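Local structure of tubulin binding cofactor C (Leishmania major, 5AJ8) at residues S24-V29 against L42-S47; A48-C53 against H63-K68; W78-P83 against G124-T129. The protein is a tubulin-binding cofactor of the TBCC family, seen here as its C-terminal domain, and probably assists as a chaperone in the folding of tubulin. The protein carries 1 engineered substitution. All coordinates share one frame; numbering follows the deposited sequence.

In the fold
The three contacts follow one another in series. Interaction 1 closes the short excursion through strands 28-35 and 38-41, setting the turn at 24-29 against the connection at 42-47. That connection leads into strand 47-51, where interaction 2 opens, pairing it with strand 64-68 one coil further on; Val29 and Phe49 bond through their backbones in the same parallel sheet. Interaction 3 closes the longest separation, 40 residues, joining the end of strand 73-79 in the second sheet to the segment after helix 116-122. His63 joins the last two: its NE2 and its carbonyl oxygen hydrogen-bond with Gly124 O and Ser81 OG. Pro43 and Ala45 pack against Gly124 and Glu125, so interaction 1 also touches interaction 3.

Interaction 1: residues S24-V29 against L42-S47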
# COMPACT_ATOMS: atom_id res chain seq x y z
N SER A 24 -10.90 -1.57 3.74
CA SER A 24 -11.14 -0.70 4.91
C SER A 24 -10.05 -0.90 5.98
O SER A 24 -9.20 -1.77 5.86
CB SER A 24 -12.56 -0.90 5.49
OG SER A 24 -12.92 0.19 6.33
N HIS A 25 -10.07 -0.02 6.98
CA HIS A 25 -9.09 -0.07 8.09
C HIS A 25 -9.28 -1.34 8.92
O HIS A 25 -10.40 -1.78 9.10
CB HIS A 25 -9.13 1.18 8.98
CG HIS A 25 -10.51 1.67 9.30
ND1 HIS A 25 -11.30 1.12 10.30
CD2 HIS A 25 -11.26 2.65 8.73
CE1 HIS A 25 -12.46 1.76 10.33
NE2 HIS A 25 -12.46 2.68 9.38
N SER A 26 -8.19 -1.92 9.38
CA SER A 26 -8.22 -3.12 10.22
C SER A 26 -6.85 -3.28 10.83
O SER A 26 -5.99 -2.43 10.61
CB SER A 26 -8.57 -4.35 9.36
OG SER A 26 -7.48 -4.76 8.56
N LYS A 27 -6.62 -4.38 11.56
CA LYS A 27 -5.32 -4.63 12.19
C LYS A 27 -4.38 -5.51 11.35
O LYS A 27 -3.30 -5.90 11.81
CB LYS A 27 -5.50 -5.31 13.55
CG LYS A 27 -6.48 -4.62 14.50
CD LYS A 27 -5.82 -3.48 15.22
CE LYS A 27 -6.56 -3.10 16.49
NZ LYS A 27 -5.94 -1.91 17.15
N GLY A 28 -4.79 -5.88 10.13
CA GLY A 28 -3.99 -6.77 9.29
C GLY A 28 -4.72 -7.13 8.01
O GLY A 28 -5.93 -7.34 8.03
N VAL A 29 -4.00 -7.14 6.89
CA VAL A 29 -4.56 -7.57 5.63
C VAL A 29 -3.62 -8.50 4.85
O VAL A 29 -2.37 -8.44 4.96
CB VAL A 29 -5.03 -6.39 4.71
CG1 VAL A 29 -6.04 -5.53 5.43
CG2 VAL A 29 -3.87 -5.54 4.24
N LEU A 42 -7.44 2.12 3.26
CA LEU A 42 -7.40 2.97 4.43
C LEU A 42 -6.24 2.45 5.33
O LEU A 42 -5.82 1.30 5.20
CB LEU A 42 -8.74 2.95 5.16
CG LEU A 42 -9.96 3.43 4.36
CD1 LEU A 42 -11.22 3.38 5.20
CD2 LEU A 42 -9.75 4.83 3.78
N PRO A 43 -5.69 3.31 6.19
CA PRO A 43 -4.55 2.88 7.01
C PRO A 43 -4.81 1.59 7.79
O PRO A 43 -5.85 1.48 8.39
CB PRO A 43 -4.30 4.09 7.94
CG PRO A 43 -4.81 5.26 7.16
CD PRO A 43 -6.00 4.74 6.39
N ILE A 44 -3.87 0.65 7.74
CA ILE A 44 -3.95 -0.62 8.47
C ILE A 44 -3.04 -0.55 9.68
O ILE A 44 -1.86 -0.21 9.56
CB ILE A 44 -3.47 -1.76 7.57
CG1 ILE A 44 -4.18 -1.74 6.21
CG2 ILE A 44 -3.62 -3.10 8.24
CD1 ILE A 44 -5.68 -1.88 6.32
N ALA A 45 -3.58 -0.83 10.86
CA ALA A 45 -2.83 -0.73 12.10
C ALA A 45 -2.22 -2.08 12.38
O ALA A 45 -2.53 -2.72 13.37
CB ALA A 45 -3.74 -0.29 13.25
N GLY A 46 -1.36 -2.51 11.47
CA GLY A 46 -0.73 -3.84 11.51
C GLY A 46 -0.07 -4.12 10.17
O GLY A 46 0.28 -3.19 9.45
N SER A 47 0.14 -5.38 9.84
CA SER A 47 0.86 -5.70 8.63
C SER A 47 -0.07 -5.88 7.42
O SER A 47 -1.23 -6.22 7.54
CB SER A 47 1.77 -6.91 8.82
OG SER A 47 1.07 -8.01 9.34
O HOH W 1 -1.18 -7.35 11.40
O HOH W 2 -0.98 -9.44 7.23
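Ile44 meets 24-29 with both of its branches. Its CG2 lies 3.4 Å from Ser26 O and also meets Gly28 N, while CD1 touches Ser24 O and Val29 CG1, the latter 3.8 Å off. Chi1 (-51°) sets CG1 and CG2 apart, and the bend at chi2 (-60°) brings CD1 to Ser24 O and Val29; a beta-branched residue is well suited to fill both spots. Ser26 O accepts a bond of 2.9 Å from the N of Ala45, the residue at the centre of an inverse gamma turn. Further along, Val29 N donates to Ser47 O at 3.0 Å, where strand 28-35 begins and the connection runs into strand 47-51. This is the coil-to-coil stacking of a right-handed parallel beta-helix, the fold of C-CAP/cofactor C-like domains. Glycine suits position 46, since Lys27 O fills the direction a CB would take; Gly46 CA makes a CA-H...O contact with Lys27 O at 3.3 Å (164°). At the other end Leu42 CD1 touches His25 CD2 at 3.6 Å and Ser24 OG at 3.8 Å. One water links Lys27 O to Ser47 N. His25 NE2 is hydrogen-bonded to Glu108 N, which helps fix the imidazole, and Trp119 of helix 116-122 packs on Leu42 and Pro43.

Interaction 2: residues A48-C53 against H63-K68; sequences AFLSNC and HQLRLK
Phe49 and Arg66 stand beside each other on one face of the sheet and point the same way. The phenyl ring leans along the aliphatic part of the arginine: Phe49 CE1 is 3.6 Å from Arg66 CG, and the ring and guanidinium planes are turned 40° apart. Both side chains leave the strand with CG anti to the backbone N (chi1 -174° for Phe49), which carries them out together. Farther round the ring, Phe49 CZ comes 4.0 Å from Lys68 CB. Long chains suit this face: Arg66 CB and CG and Lys68 CB lie beside the ring while the charged ends continue past it, and Arg66 NH2 forms a salt bridge with Glu86.

The other face is purely aliphatic. Leu50 CD1 meets Leu65 CD1 at 3.7 Å, the two side chains crossing at a slant, whereas Leu50 and Leu67 run side by side, with Leu50 CB 3.9 Å from Leu67 CD2. Small Ala48 sits against Leu65 as well. Leucines fit here because this face is buried.

Between the two faces, five backbone hydrogen bonds alternate between the strands in parallel fashion, from Ala48 N to Gln64 O at 2.9 Å through to Asn52 N to Lys68 O at 3.0 Å. Asn52, with positive phi, takes the chain out of the strand. The two strands are thus successive rungs of a parallel beta-helix, their directions 11° apart. Strand 28-35 flanks 47-51, with Phe30 against Phe49 and Val29 against Ala48; strand 84-86 lies beyond 64-68, its Ile85 touching Leu67; and strand 73-79 of the second sheet covers Leu65 and Leu67 through Val77, Met75 and Leu73.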
# COMPACT_ATOMS: atom_id res chain seq x y z
N ALA A 48 0.50 -5.61 6.25
CA ALA A 48 -0.12 -5.84 4.95
C ALA A 48 0.81 -6.77 4.17
O ALA A 48 2.00 -6.52 4.07
CB ALA A 48 -0.30 -4.53 4.22
N PHE A 49 0.25 -7.86 3.67
CA PHE A 49 0.98 -8.85 2.89
C PHE A 49 0.30 -9.02 1.54
O PHE A 49 -0.88 -9.33 1.48
CB PHE A 49 1.00 -10.17 3.65
CG PHE A 49 1.85 -11.22 3.00
CD1 PHE A 49 3.21 -11.31 3.26
CD2 PHE A 49 1.28 -12.16 2.16
CE1 PHE A 49 3.98 -12.30 2.67
CE2 PHE A 49 2.05 -13.15 1.58
CZ PHE A 49 3.40 -13.22 1.82
N LEU A 50 1.02 -8.72 0.46
CA LEU A 50 0.53 -8.96 -0.90
C LEU A 50 1.31 -10.13 -1.53
O LEU A 50 2.54 -10.18 -1.44
CB LEU A 50 0.68 -7.71 -1.77
CG LEU A 50 -0.16 -6.48 -1.41
CD1 LEU A 50 0.46 -5.66 -0.28
CD2 LEU A 50 -0.35 -5.60 -2.64
N SER A 51 0.59 -11.05 -2.17
CA SER A 51 1.22 -12.14 -2.88
C SER A 51 0.59 -12.40 -4.24
O SER A 51 -0.62 -12.30 -4.43
CB SER A 51 1.17 -13.42 -2.04
OG SER A 51 -0.17 -13.69 -1.68
N ASN A 52 1.43 -12.74 -5.19
CA ASN A 52 0.98 -13.10 -6.52
C ASN A 52 0.09 -12.05 -7.17
O ASN A 52 -0.90 -12.37 -7.79
CB ASN A 52 0.28 -14.45 -6.46
CG ASN A 52 1.16 -15.53 -5.84
OD1 ASN A 52 0.73 -16.25 -4.93
ND2 ASN A 52 2.38 -15.64 -6.32
N CYS A 53 0.44 -10.78 -6.99
CA CYS A 53 -0.27 -9.70 -7.64
C CYS A 53 0.56 -9.20 -8.80
O CYS A 53 1.79 -9.14 -8.70
CB CYS A 53 -0.53 -8.56 -6.65
SG CYS A 53 -1.68 -8.97 -5.33
N HIS A 63 1.90 -0.75 9.31
CA HIS A 63 3.06 -0.89 10.21
C HIS A 63 4.21 -1.69 9.58
O HIS A 63 5.41 -1.32 9.71
CB HIS A 63 2.64 -1.60 11.48
CG HIS A 63 1.72 -0.82 12.32
ND1 HIS A 63 1.38 -1.20 13.60
CD2 HIS A 63 1.04 0.32 12.07
CE1 HIS A 63 0.52 -0.33 14.10
NE2 HIS A 63 0.30 0.60 13.19
N GLN A 64 3.84 -2.79 8.91
CA GLN A 64 4.77 -3.60 8.11
C GLN A 64 4.16 -3.91 6.75
O GLN A 64 2.95 -4.08 6.65
CB GLN A 64 5.11 -4.89 8.83
CG GLN A 64 5.76 -4.70 10.19
CD GLN A 64 4.77 -4.70 11.33
OE1 GLN A 64 3.63 -5.09 11.17
NE2 GLN A 64 5.19 -4.20 12.47
N LEU A 65 5.00 -3.95 5.72
CA LEU A 65 4.57 -4.25 4.37
C LEU A 65 5.46 -5.35 3.80
O LEU A 65 6.68 -5.23 3.81
CB LEU A 65 4.63 -3.02 3.46
CG LEU A 65 4.23 -3.20 1.99
CD1 LEU A 65 2.83 -3.77 1.85
CD2 LEU A 65 4.31 -1.89 1.22
N ARG A 66 4.85 -6.44 3.35
CA ARG A 66 5.61 -7.50 2.69
C ARG A 66 4.96 -7.93 1.38
O ARG A 66 3.75 -8.15 1.31
CB ARG A 66 5.81 -8.69 3.62
CG ARG A 66 6.62 -9.81 2.97
CD ARG A 66 7.45 -10.59 3.98
NE ARG A 66 8.29 -11.63 3.36
CZ ARG A 66 9.26 -12.28 4.01
NH1 ARG A 66 9.56 -11.99 5.28
NH2 ARG A 66 9.93 -13.24 3.41
N LEU A 67 5.77 -8.06 0.35
CA LEU A 67 5.28 -8.50 -0.96
C LEU A 67 6.05 -9.74 -1.44
O LEU A 67 7.28 -9.80 -1.34
CB LEU A 67 5.38 -7.38 -1.98
CG LEU A 67 4.49 -6.16 -1.71
CD1 LEU A 67 5.33 -5.03 -1.17
CD2 LEU A 67 3.79 -5.72 -2.97
N LYS A 68 5.32 -10.71 -1.97
CA LYS A 68 5.93 -11.95 -2.45
C LYS A 68 5.34 -12.32 -3.81
O LYS A 68 4.14 -12.36 -3.97
CB LYS A 68 5.70 -13.10 -1.47
CG LYS A 68 6.28 -14.41 -1.96
CD LYS A 68 6.30 -15.48 -0.89
CE LYS A 68 7.01 -16.72 -1.40
NZ LYS A 68 6.92 -17.83 -0.41

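Interaction 3: residues W78-P83 against G124-T129; sequences WCASTP and GEIEDT
The backbones of 78-83 and 124-129 keep their distance, with Ala80 and Ile126 the closest pair at 6.6 Å between CA atoms, and no hydrogen bond joins them. One segment is the end of a strand, turning away after Cys79; the other links two helices, with Glu125 leaving helical geometry at positive phi and Asp128 capping the next helix through OD1 and Arg131 N. Contact is therefore made through side chains, in part against the other segment's backbone. Ile126 extends CD1 to Ala80, 3.9 Å from its backbone N and 4.0 Å from its CB, and also approaches Trp78 CD1 at 4.3 Å. Its CG1 is anti to the carbonyl carbon (chi1 -59°) and chi2 is extended at -176°, which sends the terminal methyl across. Small Ala80 lets this methyl come near the strand end. Trp78, large enough to span from sheet to helices, meets Thr129 with its six-membered ring: CZ2 is 3.3 Å from Thr129 O, which lies at the ring edge near its plane, and 3.7 Å from Thr129 CB. The indole is further fixed by NE1, hydrogen-bonded to Thr132 OG1. His116, Ala117 and Val120 of helix 116-122 touch the indole, Val120 also packs on Ile126, and strand 56-62 lies alongside through Ala61, so that the contact joins the end of strand 73-79 in the second sheet to the link between helices 116-122 and 129-132.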
# COMPACT_ATOMS: atom_id res chain seq x y z
N TRP A 78 2.95 4.38 2.91
CA TRP A 78 3.38 5.00 4.17
C TRP A 78 3.52 3.85 5.17
O TRP A 78 2.53 3.29 5.63
CB TRP A 78 2.38 6.05 4.67
CG TRP A 78 2.91 6.99 5.77
CD1 TRP A 78 3.67 6.67 6.87
CD2 TRP A 78 2.68 8.40 5.86
NE1 TRP A 78 3.94 7.79 7.61
CE2 TRP A 78 3.33 8.87 7.02
CE3 TRP A 78 2.01 9.32 5.05
CZ2 TRP A 78 3.32 10.22 7.39
CZ3 TRP A 78 1.99 10.65 5.41
CH2 TRP A 78 2.65 11.10 6.57
N CYS A 79 4.76 3.51 5.48
CA CYS A 79 5.04 2.35 6.31
C CYS A 79 5.89 2.72 7.50
O CYS A 79 6.85 3.44 7.35
CB CYS A 79 5.80 1.31 5.49
SG CYS A 79 5.78 -0.32 6.27
N ALA A 80 5.57 2.15 8.66
CA ALA A 80 6.34 2.37 9.88
C ALA A 80 7.69 1.69 9.80
O ALA A 80 8.57 2.02 10.56
CB ALA A 80 5.60 1.87 11.10
N SER A 81 7.84 0.71 8.90
CA SER A 81 9.13 0.04 8.73
C SER A 81 9.50 -0.08 7.24
O SER A 81 8.71 0.25 6.37
CB SER A 81 9.13 -1.33 9.45
OG SER A 81 8.02 -2.15 9.07
N THR A 82 10.71 -0.55 6.96
CA THR A 82 11.11 -0.78 5.57
C THR A 82 10.30 -1.93 4.89
O THR A 82 10.27 -3.02 5.38
CB THR A 82 12.63 -1.04 5.53
OG1 THR A 82 13.30 0.15 5.96
CG2 THR A 82 13.08 -1.39 4.13
N PRO A 83 9.62 -1.64 3.78
CA PRO A 83 8.95 -2.72 3.04
C PRO A 83 9.92 -3.82 2.63
O PRO A 83 11.09 -3.53 2.31
CB PRO A 83 8.39 -1.99 1.81
CG PRO A 83 8.19 -0.58 2.27
CD PRO A 83 9.33 -0.32 3.21
N GLY A 124 -4.21 4.72 11.27
CA GLY A 124 -3.11 3.77 11.16
C GLY A 124 -2.34 3.49 12.44
O GLY A 124 -1.59 2.50 12.52
N GLU A 125 -2.48 4.36 13.41
CA GLU A 125 -1.76 4.25 14.68
C GLU A 125 -0.24 4.26 14.52
O GLU A 125 0.47 3.55 15.22
CB GLU A 125 -2.22 3.00 15.46
CG GLU A 125 -3.70 3.05 15.85
CD GLU A 125 -4.24 1.74 16.43
OE1 GLU A 125 -3.47 0.79 16.67
OE2 GLU A 125 -5.46 1.67 16.65
N ILE A 126 0.26 5.06 13.58
CA ILE A 126 1.69 5.28 13.49
C ILE A 126 1.89 6.61 14.19
O ILE A 126 1.40 7.63 13.72
CB ILE A 126 2.20 5.35 12.03
CG1 ILE A 126 1.86 4.03 11.32
CG2 ILE A 126 3.69 5.68 11.98
CD1 ILE A 126 2.39 3.92 9.92
N GLU A 127 2.57 6.59 15.32
CA GLU A 127 2.76 7.79 16.13
C GLU A 127 3.79 8.72 15.49
O GLU A 127 3.55 9.92 15.39
CB GLU A 127 3.15 7.43 17.58
CG GLU A 127 3.50 8.65 18.42
CD GLU A 127 3.55 8.39 19.93
OE1 GLU A 127 4.09 7.35 20.37
OE2 GLU A 127 3.06 9.25 20.69
N ASP A 128 4.91 8.17 15.02
CA ASP A 128 5.98 9.02 14.49
C ASP A 128 5.85 9.19 12.96
O ASP A 128 6.58 8.56 12.20
CB ASP A 128 7.37 8.46 14.84
CG ASP A 128 8.48 9.47 14.57
OD1 ASP A 128 8.23 10.54 13.93
OD2 ASP A 128 9.63 9.20 15.01
N THR A 129 4.93 10.05 12.55
CA THR A 129 4.63 10.29 11.15
C THR A 129 5.80 10.97 10.40
O THR A 129 6.06 10.63 9.24
CB THR A 129 3.32 11.08 10.99
OG1 THR A 129 3.38 12.27 11.77
CG2 THR A 129 2.10 10.25 11.45